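Side-chain contacts in putative hydrogenase (Pyrococcus furiosus, PDB 3LYU), which is probably an oxidoreductase that carries FAD and a [2Fe-2S] cluster, the chain here being its separately crystallised C-terminal domain with an alpha-beta fold: residues Thr28-Val33 against Thr49-Phe54; Glu32-Ala37 against Lys61-Lys66. All blocks are in the same frame, centred on the assembly; numbering follows the deposited sequence.

Contact 1 of 2, residues Thr28-Val33 against Thr49-Phe54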
loop_
_atom_site.group_PDB
_atom_site.type_symbol
_atom_site.label_atom_id
_atom_site.label_comp_id
_atom_site.label_asym_id
_atom_site.label_seq_id
_atom_site.Cartn_x
_atom_site.Cartn_y
_atom_site.Cartn_z
ATOM N N THR B 28 2.960 10.446 -23.403
ATOM C CA THR B 28 1.512 10.422 -23.196
ATOM C C THR B 28 1.157 10.561 -21.721
ATOM O O THR B 28 -0.022 10.610 -21.352
ATOM C CB THR B 28 0.862 9.116 -23.743
ATOM O OG1 THR B 28 1.227 8.007 -22.911
ATOM C CG2 THR B 28 1.328 8.843 -25.161
ATOM N N GLY B 29 2.184 10.629 -20.882
ATOM C CA GLY B 29 1.953 10.765 -19.460
ATOM C C GLY B 29 1.181 12.033 -19.157
ATOM O O GLY B 29 0.556 12.129 -18.102
ATOM N N ILE B 30 1.204 12.997 -20.081
ATOM C CA ILE B 30 0.506 14.275 -19.889
ATOM C C ILE B 30 -1.021 14.128 -19.839
ATOM O O ILE B 30 -1.716 14.933 -19.223
ATOM C CB ILE B 30 0.885 15.304 -20.998
ATOM C CG1 ILE B 30 0.549 16.732 -20.550
ATOM C CG2 ILE B 30 0.144 14.989 -22.284
ATOM C CD1 ILE B 30 1.357 17.202 -19.376
ATOM N N VAL B 31 -1.541 13.095 -20.480
ATOM C CA VAL B 31 -2.977 12.859 -20.476
ATOM C C VAL B 31 -3.481 12.660 -19.047
ATOM O O VAL B 31 -4.542 13.166 -18.662
ATOM C CB VAL B 31 -3.314 11.604 -21.291
ATOM C CG1 VAL B 31 -4.834 11.401 -21.347
ATOM C CG2 VAL B 31 -2.719 11.731 -22.684
ATOM N N GLU B 32 -2.702 11.922 -18.265
ATOM C CA GLU B 32 -3.049 11.627 -16.885
ATOM C C GLU B 32 -2.815 12.797 -15.928
ATOM O O GLU B 32 -3.614 13.034 -15.026
ATOM C CB GLU B 32 -2.273 10.388 -16.427
ATOM C CG GLU B 32 -2.683 9.851 -15.075
ATOM C CD GLU B 32 -2.093 8.492 -14.790
ATOM O OE1 GLU B 32 -2.290 7.978 -13.659
ATOM O OE2 GLU B 32 -1.436 7.934 -15.701
ATOM N N VAL B 33 -1.727 13.530 -16.111
ATOM C CA VAL B 33 -1.468 14.662 -15.227
ATOM C C VAL B 33 -2.467 15.789 -15.485
ATOM O O VAL B 33 -2.739 16.601 -14.603
ATOM C CB VAL B 33 0.017 15.196 -15.357
ATOM C CG1 VAL B 33 0.630 14.775 -16.668
ATOM C CG2 VAL B 33 0.053 16.716 -15.254
ATOM N N THR B 49 2.478 23.264 -15.645
ATOM C CA THR B 49 2.741 21.947 -16.198
ATOM C C THR B 49 3.814 21.941 -17.258
ATOM O O THR B 49 3.999 22.911 -17.992
ATOM C CB THR B 49 1.464 21.308 -16.816
ATOM O OG1 THR B 49 0.951 22.155 -17.850
ATOM C CG2 THR B 49 0.398 21.094 -15.750
ATOM N N LEU B 50 4.531 20.836 -17.339
ATOM C CA LEU B 50 5.575 20.710 -18.334
ATOM C C LEU B 50 5.338 19.431 -19.113
ATOM O O LEU B 50 5.209 18.365 -18.525
ATOM C CB LEU B 50 6.952 20.672 -17.659
ATOM C CG LEU B 50 8.120 20.179 -18.531
ATOM C CD1 LEU B 50 8.374 21.157 -19.657
ATOM C CD2 LEU B 50 9.366 20.000 -17.683
ATOM N N HIS B 51 5.254 19.536 -20.431
ATOM C CA HIS B 51 5.055 18.356 -21.252
ATOM C C HIS B 51 6.267 18.181 -22.146
ATOM O O HIS B 51 6.509 19.009 -23.034
ATOM C CB HIS B 51 3.804 18.483 -22.136
ATOM C CG HIS B 51 3.483 17.235 -22.907
ATOM N ND1 HIS B 51 2.687 17.237 -24.031
ATOM C CD2 HIS B 51 3.841 15.944 -22.705
ATOM C CE1 HIS B 51 2.569 16.003 -24.490
ATOM N NE2 HIS B 51 3.260 15.199 -23.702
ATOM N N VAL B 52 7.033 17.116 -21.912
ATOM C CA VAL B 52 8.206 16.845 -22.739
ATOM C C VAL B 52 7.893 15.609 -23.571
ATOM O O VAL B 52 7.636 14.527 -23.038
ATOM C CB VAL B 52 9.479 16.610 -21.883
ATOM C CG1 VAL B 52 10.696 16.496 -22.791
ATOM C CG2 VAL B 52 9.661 17.753 -20.886
ATOM N N THR B 53 7.887 15.786 -24.887
ATOM C CA THR B 53 7.585 14.686 -25.800
ATOM C C THR B 53 8.134 15.029 -27.182
ATOM O O THR B 53 8.812 16.042 -27.330
ATOM C CB THR B 53 6.057 14.447 -25.875
ATOM O OG1 THR B 53 5.799 13.204 -26.533
ATOM C CG2 THR B 53 5.362 15.578 -26.629
ATOM N N PHE B 54 7.860 14.191 -28.183
ATOM C CA PHE B 54 8.335 14.444 -29.547
ATOM C C PHE B 54 7.400 15.398 -30.275
ATOM O O PHE B 54 6.209 15.439 -29.987
ATOM C CB PHE B 54 8.464 13.129 -30.316
ATOM C CG PHE B 54 9.566 12.245 -29.812
ATOM C CD1 PHE B 54 10.882 12.701 -29.792
ATOM C CD2 PHE B 54 9.295 10.960 -29.359
ATOM C CE1 PHE B 54 11.917 11.894 -29.330
ATOM C CE2 PHE B 54 10.323 10.141 -28.893
ATOM C CZ PHE B 54 11.640 10.610 -28.879
#

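Contact 2 of 2, residues Glu32-Ala37 against Lys61-Lys66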
loop_
_atom_site.group_PDB
_atom_site.type_symbol
_atom_site.label_atom_id
_atom_site.label_comp_id
_atom_site.label_asym_id
_atom_site.label_seq_id
_atom_site.Cartn_x
_atom_site.Cartn_y
_atom_site.Cartn_z
ATOM N N GLU B 32 -2.702 11.922 -18.265
ATOM C CA GLU B 32 -3.049 11.627 -16.885
ATOM C C GLU B 32 -2.815 12.797 -15.928
ATOM O O GLU B 32 -3.614 13.034 -15.026
ATOM C CB GLU B 32 -2.273 10.388 -16.427
ATOM C CG GLU B 32 -2.683 9.851 -15.075
ATOM C CD GLU B 32 -2.093 8.492 -14.790
ATOM O OE1 GLU B 32 -2.290 7.978 -13.659
ATOM O OE2 GLU B 32 -1.436 7.934 -15.701
ATOM N N VAL B 33 -1.727 13.530 -16.111
ATOM C CA VAL B 33 -1.468 14.662 -15.227
ATOM C C VAL B 33 -2.467 15.789 -15.485
ATOM O O VAL B 33 -2.739 16.601 -14.603
ATOM C CB VAL B 33 0.017 15.196 -15.357
ATOM C CG1 VAL B 33 0.630 14.775 -16.668
ATOM C CG2 VAL B 33 0.053 16.716 -15.254
ATOM N N TYR B 34 -3.040 15.828 -16.683
ATOM C CA TYR B 34 -3.997 16.878 -16.999
ATOM C C TYR B 34 -5.080 17.035 -15.939
ATOM O O TYR B 34 -5.128 18.059 -15.256
ATOM C CB TYR B 34 -4.636 16.642 -18.367
ATOM C CG TYR B 34 -5.757 17.612 -18.677
ATOM C CD1 TYR B 34 -5.593 18.997 -18.491
ATOM C CD2 TYR B 34 -6.975 17.154 -19.180
ATOM C CE1 TYR B 34 -6.619 19.896 -18.802
ATOM C CE2 TYR B 34 -8.001 18.044 -19.499
ATOM C CZ TYR B 34 -7.821 19.409 -19.309
ATOM O OH TYR B 34 -8.841 20.271 -19.639
ATOM N N PRO B 35 -5.964 16.031 -15.780
ATOM C CA PRO B 35 -7.018 16.153 -14.765
ATOM C C PRO B 35 -6.508 16.399 -13.340
ATOM O O PRO B 35 -7.190 16.989 -12.517
ATOM C CB PRO B 35 -7.784 14.843 -14.903
ATOM C CG PRO B 35 -6.760 13.902 -15.468
ATOM C CD PRO B 35 -6.073 14.744 -16.485
ATOM N N ILE B 36 -5.298 15.959 -13.061
ATOM C CA ILE B 36 -4.712 16.162 -11.753
ATOM C C ILE B 36 -4.310 17.617 -11.546
ATOM O O ILE B 36 -4.638 18.220 -10.523
ATOM C CB ILE B 36 -3.470 15.280 -11.572
ATOM C CG1 ILE B 36 -3.892 13.811 -11.561
ATOM C CG2 ILE B 36 -2.743 15.652 -10.303
ATOM C CD1 ILE B 36 -2.749 12.835 -11.321
ATOM N N ALA B 37 -3.587 18.170 -12.519
ATOM C CA ALA B 37 -3.118 19.555 -12.467
ATOM C C ALA B 37 -4.287 20.536 -12.505
ATOM O O ALA B 37 -4.244 21.598 -11.900
ATOM C CB ALA B 37 -2.168 19.824 -13.634
ATOM N N LYS B 61 -2.409 20.682 -25.159
ATOM C CA LYS B 61 -1.756 21.986 -25.001
ATOM C C LYS B 61 -2.719 23.133 -24.680
ATOM O O LYS B 61 -2.535 23.862 -23.704
ATOM C CB LYS B 61 -0.963 22.329 -26.261
ATOM C CG LYS B 61 -0.293 23.689 -26.205
ATOM C CD LYS B 61 0.578 23.937 -27.429
ATOM C CE LYS B 61 1.286 25.280 -27.336
ATOM N NZ LYS B 61 0.300 26.386 -27.267
ATOM N N GLU B 62 -3.742 23.281 -25.518
ATOM C CA GLU B 62 -4.763 24.317 -25.380
ATOM C C GLU B 62 -5.503 24.185 -24.041
ATOM O O GLU B 62 -5.666 25.154 -23.290
ATOM C CB GLU B 62 -5.765 24.160 -26.521
ATOM C CG GLU B 62 -6.479 25.422 -26.958
ATOM C CD GLU B 62 -5.638 26.252 -27.895
ATOM O OE1 GLU B 62 -6.217 27.099 -28.610
ATOM O OE2 GLU B 62 -4.402 26.056 -27.910
ATOM N N GLU B 63 -5.941 22.956 -23.770
ATOM C CA GLU B 63 -6.689 22.598 -22.572
ATOM C C GLU B 63 -6.043 22.931 -21.243
ATOM O O GLU B 63 -6.705 23.462 -20.362
ATOM C CB GLU B 63 -7.016 21.098 -22.582
ATOM C CG GLU B 63 -8.018 20.633 -23.640
ATOM C CD GLU B 63 -7.430 20.524 -25.040
ATOM O OE1 GLU B 63 -8.143 20.045 -25.950
ATOM O OE2 GLU B 63 -6.265 20.916 -25.239
ATOM N N LEU B 64 -4.762 22.614 -21.081
ATOM C CA LEU B 64 -4.116 22.883 -19.806
ATOM C C LEU B 64 -3.425 24.240 -19.677
ATOM O O LEU B 64 -2.867 24.563 -18.630
ATOM C CB LEU B 64 -3.166 21.731 -19.423
ATOM C CG LEU B 64 -1.793 21.476 -20.037
ATOM C CD1 LEU B 64 -1.338 20.091 -19.633
ATOM C CD2 LEU B 64 -1.853 21.573 -21.533
ATOM N N GLU B 65 -3.455 25.045 -20.732
ATOM C CA GLU B 65 -2.880 26.378 -20.637
ATOM C C GLU B 65 -3.980 27.184 -19.968
ATOM O O GLU B 65 -3.728 28.173 -19.290
ATOM C CB GLU B 65 -2.603 26.964 -22.019
ATOM C CG GLU B 65 -1.445 26.325 -22.773
ATOM C CD GLU B 65 -1.163 27.020 -24.102
ATOM O OE1 GLU B 65 -2.116 27.214 -24.891
ATOM O OE2 GLU B 65 0.011 27.365 -24.356
ATOM N N LYS B 66 -5.208 26.723 -20.170
ATOM C CA LYS B 66 -6.401 27.351 -19.624
ATOM C C LYS B 66 -6.733 26.844 -18.219
ATOM O O LYS B 66 -7.512 27.458 -17.508
ATOM C CB LYS B 66 -7.574 27.082 -20.570
ATOM C CG LYS B 66 -8.859 27.803 -20.218
ATOM C CD LYS B 66 -9.901 27.615 -21.310
ATOM C CE LYS B 66 -11.144 28.443 -21.034
ATOM N NZ LYS B 66 -12.149 28.309 -22.131
#

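Contact 1 of 2, residues Thr28-Val33 against Thr49-Phe54
Ile-30 and His-51 bring the two backbones to their closest, CA to CA 6.3 Å, where helix 29-33 runs nearly antiparallel to strand 49-54, at 163° with the axes 9.3 Å apart. That is the relation expected inside a beta-alpha-beta crossover, here strand 20-26, helix 29-42 and strand 46-54 of the parallel sheet. On the helix side Ile-30 does most of the packing. Its CG2 methyl sits over one face of the His-51 imidazole, 3.5 Å from the ring centroid and 19° off the ring normal, a CH-pi contact. The touch is shifted toward the rim: CG2 is 3.4 Å from both NE2 and CE1 of His-51. With CG1 anti to the backbone N (chi1 -161°), Ile-30 sends its other branch back along the histidine, and CD1 reaches His-51 CB at 3.9 Å. On the opposite ring face lies Thr-53 CG2, two residues along the same strand, so the imidazole is sandwiched between methyls. Its NE2 is hydrogen-bonded to the carbonyl O of Tyr-27, just before the helix. One turn on from Ile-30, Val-33 CG2 meets Thr-49 CG2 more loosely at 4.4 Å, while Thr-49 OG1 bonds to His-71 of the adjoining strand. A leucine in place of His-51 would probably leave the Tyr-27 carbonyl without its side-chain donor and cost Ile-30 the flat surface it packs on. No hydrogen bond crosses between the segments; the chemistry is apolar contact, with the buried imidazole's NE2 satisfied by backbone, which, together with the two methyls, should restrict the ring's rotation.

Contact 2 of 2, residues Glu32-Ala37 against Lys61-Lys66
Tyr-34 has CG anti to its own backbone N (chi1 173°), which swings the phenol out to Glu-63 and Leu-64. The contact packs helix 29-42, the connecting helix of a beta-alpha-beta unit, against the short, weakly bonded helix 61-65 that precedes strand 70-76. Two beta carbons come closest, with the backbone carbonyl of Glu-63 just behind, 3.9 Å from Tyr-34 CE1 to Glu-63 O. Leu-64 CB lies 3.8 Å from Tyr-34 CD1, an apolar contact near the root of the ring, and Glu-63 CB lies 3.8 Å from CZ of Tyr-34, further out. Both approach the ring obliquely. From the CB beside the phenol, the Glu-63 chain bends at chi2 (77°), its end leads away from the tyrosine, and the carboxylate plane stands 81° to the ring. Its contribution is therefore aliphatic, at the exposed side of the interface. Leu-64, which is buried, also packs on His-71, while Leu-60 gives Tyr-34 a further neighbour. Within the short helix, Lys-61 NZ forms a salt bridge with Glu-65 OE2 at 3.1 Å, coming from above the carboxylate plane. At its outer end, Tyr-34 OH rests 3.6 Å from Glu-63 CB.

Overall arrangement
From the N terminus, strand 20-26 leads into helix 29-42, where both contacts begin, sharing Glu-32 and Val-33. Contact 1 closes the shorter loop: the chain finishes the helix, turns, and returns on strand 46-54 to lie against the helix's first turn. It then runs on into helix 61-65, which comes back to the next turn of helix 29-42 and closes the longer loop of contact 2. The loops start together, and strand 46-54 lies within the longer one. The centres of the two contacts are about 9 Å apart, and Leu-64 CD1 touches both Thr-49 OG1 and Ile-30 CD1. Together they tie the crossover helix to the sheet and to the link toward strand 70-76, outermost in this chain's sheet.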